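Papain-like protease (Human betacoronavirus 2c EMC/2012, PDB 4RNA) is a viral cysteine protease that probably cleaves the coronavirus replicase polyprotein and, as in related papain-like proteases, removes ubiquitin from host proteins. Local coordinates at residues T11-G14 and V15-R18; V214-V217 and E218-R221. One frame throughout, in Å; residues are numbered along the deposited sequence.

Contact 1 (T11-G14 and V15-R18); sequences TVDG and VNFR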
loop_
_atom_site.group_PDB
_atom_site.type_symbol
_atom_site.label_atom_id
_atom_site.label_comp_id
_atom_site.label_asym_id
_atom_site.label_seq_id
_atom_site.Cartn_x
_atom_site.Cartn_y
_atom_site.Cartn_z
ATOM N N THR A 11 13.053 -21.912 4.870
ATOM C CA THR A 11 13.459 -20.915 3.852
ATOM C C THR A 11 12.451 -19.745 3.832
ATOM O O THR A 11 11.289 -19.891 4.240
ATOM C CB THR A 11 13.566 -21.609 2.443
ATOM O OG1 THR A 11 13.992 -20.712 1.430
ATOM C CG2 THR A 11 12.082 -22.079 1.987
ATOM N N VAL A 12 12.892 -18.598 3.376
ATOM C CA VAL A 12 11.979 -17.508 2.977
ATOM C C VAL A 12 11.954 -17.262 1.465
ATOM O O VAL A 12 11.134 -16.463 0.938
ATOM C CB VAL A 12 12.278 -16.175 3.687
ATOM C CG1 VAL A 12 12.315 -16.317 5.189
ATOM C CG2 VAL A 12 13.596 -15.505 3.167
ATOM N N ASP A 13 12.806 -17.967 0.743
ATOM C CA ASP A 13 12.978 -17.672 -0.673
ATOM C C ASP A 13 12.998 -18.889 -1.592
ATOM O O ASP A 13 12.926 -18.725 -2.808
ATOM C CB ASP A 13 14.227 -16.803 -0.885
ATOM C CG ASP A 13 15.529 -17.518 -0.502
ATOM O OD1 ASP A 13 15.498 -18.695 -0.106
ATOM O OD2 ASP A 13 16.592 -16.906 -0.674
ATOM N N GLY A 14 13.059 -20.121 -1.055
ATOM C CA GLY A 14 12.997 -21.310 -1.910
ATOM C C GLY A 14 14.345 -21.584 -2.577
ATOM O O GLY A 14 14.495 -22.530 -3.348
ATOM N N VAL A 15 15.318 -20.733 -2.256
ATOM C CA VAL A 15 16.709 -20.881 -2.680
ATOM C C VAL A 15 17.708 -21.172 -1.529
ATOM O O VAL A 15 18.598 -22.028 -1.676
ATOM C CB VAL A 15 17.173 -19.587 -3.365
ATOM C CG1 VAL A 15 18.675 -19.653 -3.723
ATOM C CG2 VAL A 15 16.342 -19.418 -4.636
ATOM N N ASN A 16 17.581 -20.436 -0.423
ATOM C CA ASN A 16 18.442 -20.570 0.747
ATOM C C ASN A 16 17.685 -21.254 1.885
ATOM O O ASN A 16 16.503 -20.915 2.154
ATOM C CB ASN A 16 18.969 -19.215 1.185
ATOM C CG ASN A 16 19.736 -18.541 0.100
ATOM O OD1 ASN A 16 20.946 -18.755 -0.017
ATOM N ND2 ASN A 16 19.066 -17.657 -0.666
ATOM N N PHE A 17 18.335 -22.267 2.478
ATOM C CA PHE A 17 17.711 -23.142 3.472
ATOM C C PHE A 17 18.599 -23.262 4.689
ATOM O O PHE A 17 19.838 -23.280 4.563
ATOM C CB PHE A 17 17.381 -24.532 2.912
ATOM C CG PHE A 17 16.385 -24.509 1.800
ATOM C CD1 PHE A 17 16.779 -24.226 0.513
ATOM C CD2 PHE A 17 15.004 -24.785 2.033
ATOM C CE1 PHE A 17 15.895 -24.196 -0.543
ATOM C CE2 PHE A 17 14.116 -24.754 0.956
ATOM C CZ PHE A 17 14.536 -24.462 -0.318
ATOM N N ARG A 18 17.993 -23.230 5.869
ATOM C CA ARG A 18 18.708 -23.584 7.091
ATOM C C ARG A 18 18.067 -24.726 7.734
ATOM O O ARG A 18 16.778 -24.871 7.699
ATOM C CB ARG A 18 18.877 -22.426 8.099
ATOM C CG ARG A 18 17.604 -21.884 8.621
ATOM C CD ARG A 18 17.798 -20.941 9.807
ATOM N NE ARG A 18 16.554 -20.182 9.999
ATOM C CZ ARG A 18 15.918 -20.000 11.143
ATOM N NH1 ARG A 18 16.392 -20.524 12.259
ATOM N NH2 ARG A 18 14.818 -19.259 11.153
HETATM O O HOH W 1 15.857 -18.288 3.269
#

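Contact 2 (V214-V217 and E218-R221); sequences VQTV and EDLR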
loop_
_atom_site.group_PDB
_atom_site.type_symbol
_atom_site.label_atom_id
_atom_site.label_comp_id
_atom_site.label_asym_id
_atom_site.label_seq_id
_atom_site.Cartn_x
_atom_site.Cartn_y
_atom_site.Cartn_z
ATOM N N VAL A 214 -4.823 13.265 -17.929
ATOM C CA VAL A 214 -5.455 13.375 -19.290
ATOM C C VAL A 214 -5.596 11.949 -19.775
ATOM O O VAL A 214 -4.928 11.010 -19.248
ATOM C CB VAL A 214 -4.724 14.268 -20.373
ATOM C CG1 VAL A 214 -4.689 15.780 -20.012
ATOM C CG2 VAL A 214 -3.334 13.726 -20.691
ATOM N N GLN A 215 -6.493 11.768 -20.752
ATOM C CA GLN A 215 -6.743 10.449 -21.331
ATOM C C GLN A 215 -6.547 10.428 -22.867
ATOM O O GLN A 215 -6.804 9.364 -23.498
ATOM C CB GLN A 215 -8.172 10.022 -20.901
ATOM C CG GLN A 215 -8.240 9.662 -19.390
ATOM C CD GLN A 215 -9.628 9.736 -18.829
ATOM O OE1 GLN A 215 -10.374 10.662 -19.139
ATOM N NE2 GLN A 215 -10.003 8.765 -17.999
ATOM N N THR A 216 -6.042 11.543 -23.463
ATOM C CA THR A 216 -5.766 11.570 -24.938
ATOM C C THR A 216 -4.450 12.236 -25.122
ATOM O O THR A 216 -4.120 13.070 -24.290
ATOM C CB THR A 216 -6.834 12.324 -25.843
ATOM O OG1 THR A 216 -6.839 13.733 -25.651
ATOM C CG2 THR A 216 -8.298 11.899 -25.518
ATOM N N VAL A 217 -3.773 11.889 -26.204
ATOM C CA VAL A 217 -2.518 12.554 -26.627
ATOM C C VAL A 217 -2.725 14.037 -27.036
ATOM O O VAL A 217 -1.831 14.868 -26.787
ATOM C CB VAL A 217 -1.842 11.798 -27.760
ATOM C CG1 VAL A 217 -0.500 12.491 -28.057
ATOM C CG2 VAL A 217 -1.549 10.321 -27.341
ATOM N N GLU A 218 -3.834 14.334 -27.729
ATOM C CA GLU A 218 -4.261 15.752 -27.979
ATOM C C GLU A 218 -4.312 16.545 -26.698
ATOM O O GLU A 218 -3.738 17.621 -26.660
ATOM C CB GLU A 218 -5.642 15.853 -28.621
ATOM C CG GLU A 218 -5.669 15.352 -30.033
ATOM C CD GLU A 218 -6.331 13.991 -30.123
ATOM O OE1 GLU A 218 -7.029 13.737 -31.144
ATOM O OE2 GLU A 218 -6.169 13.188 -29.165
ATOM N N ASP A 219 -5.006 16.036 -25.660
ATOM C CA ASP A 219 -5.028 16.750 -24.349
ATOM C C ASP A 219 -3.675 16.831 -23.731
ATOM O O ASP A 219 -3.318 17.885 -23.188
ATOM C CB ASP A 219 -6.057 16.194 -23.395
ATOM C CG ASP A 219 -7.484 16.393 -23.925
ATOM O OD1 ASP A 219 -7.708 17.467 -24.541
ATOM O OD2 ASP A 219 -8.389 15.513 -23.752
ATOM N N LEU A 220 -2.885 15.773 -23.871
ATOM C CA LEU A 220 -1.571 15.754 -23.247
ATOM C C LEU A 220 -0.697 16.832 -23.801
ATOM O O LEU A 220 0.151 17.400 -23.069
ATOM C CB LEU A 220 -0.865 14.408 -23.443
ATOM C CG LEU A 220 0.457 14.234 -22.771
ATOM C CD1 LEU A 220 0.373 14.117 -21.230
ATOM C CD2 LEU A 220 1.219 13.069 -23.425
ATOM N N ARG A 221 -0.864 17.091 -25.093
ATOM C CA ARG A 221 0.057 17.974 -25.838
ATOM C C ARG A 221 -0.435 19.435 -25.878
ATOM O O ARG A 221 0.230 20.344 -26.391
ATOM C CB ARG A 221 0.199 17.430 -27.270
ATOM C CG ARG A 221 1.023 16.153 -27.368
ATOM C CD ARG A 221 0.870 15.611 -28.789
ATOM N NE ARG A 221 1.691 14.409 -28.997
ATOM C CZ ARG A 221 1.907 13.800 -30.169
ATOM N NH1 ARG A 221 1.395 14.293 -31.282
ATOM N NH2 ARG A 221 2.645 12.696 -30.221
HETATM O O HOH W 2 -8.419 13.729 -21.804
HETATM O O HOH W 3 -5.259 11.021 -28.618
#

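Contact 1 (T11-G14 and V15-R18)
OD1 of D13 is gripped by two backbone amides of the same turn. N16 N comes in nearly straight on its syn side, 2.7 Å away with an N-H...O angle of 170°, while V15 N, 3.0 Å from that oxygen, meets it from well above the carboxylate plane, on the same face. OD2 of D13 takes the third bond through its syn lone pair, from ND2 of N16 at 2.6 Å; the oxygen lies in the amide plane, although carboxylate and amide are turned 34° against each other. With CG of D13 between its own backbone N and carbonyl carbon (chi1 64°), the carboxylate folds forward over these donors, which together fix its rotation. This turn joins strands 5-11 and 18-23, antiparallel neighbours in the N-terminal sheet, which matches the ubiquitin-like domain of coronavirus papain-like proteases. T11 ties the strand end to the far side of the loop: OG1 donates to N16 O at 2.6 Å and accepts from D13 N and G14 N, an ST turn and an ST motif on one hydroxyl. Water 1 accepts from V12 N and may donate to the same N16 O. CB of T11 also makes a CH-pi contact over one face of the F17 ring, 3.8 Å from its centroid, and G14 O lies at the ring edge, 3.6 Å from CE1.

Contact 2 (V214-V217 and E218-R221)
One capping bond and one weak side-chain bond join T216 and D219 at the start of helix 217-221. D219 N donates to OG1 of T216 at 2.9 Å, close to straight at 164°, and the hydroxyl returns the weak bond to OD2 of D219, 3.0 Å away. OG1 sits between the backbone N and carbonyl carbon of T216 (chi1 69°), which turns it back toward the first turn of the helix. T216 is thus the N-cap, its hydroxyl taking up the amide of D219 in that turn. Backbone bonds continue the turn, from L220 N to T216 O and from R221 N to V217 O. Water 2 links OD2 of D219 to Q215 N, and water 3 accepts from V217 N. Apolar contacts come from V214, whose CG1 rests 3.7 Å from CB of D219, while its CG2 meets CB of L220 at 3.8 Å, V214 and L220 crossing at about a right angle. L220 also packs on L238 and L246 of neighbouring strands. Alongside, V217 and the extended R221 point the same way, CG1 of V217 lying over one guanidinium face near its rim; Y319 adds a cation-pi partner to R221.

In the fold
Contacts 1 and 2 stand on opposite sides of the chain's centre, their own centres 48 Å apart and their nearest atoms about 38 Å apart. In each a threonine hydroxyl accepts from backbone N-H groups a few residues on, two in the strand-to-strand turn and one at the helix start. The zinc ion, held by C193, C196, C228 and C230, belongs to the half of the chain that carries contact 2; strand 233-242, on which L220 and R221 pack, is part of the sheet that bears this site. A phosphate ion, probably from the crystallisation liquor, lies about 4 Å from the T216 side chain. Each contact also reaches the second subunit: R18 meets Y226 of that subunit, and V214 packs on its N61.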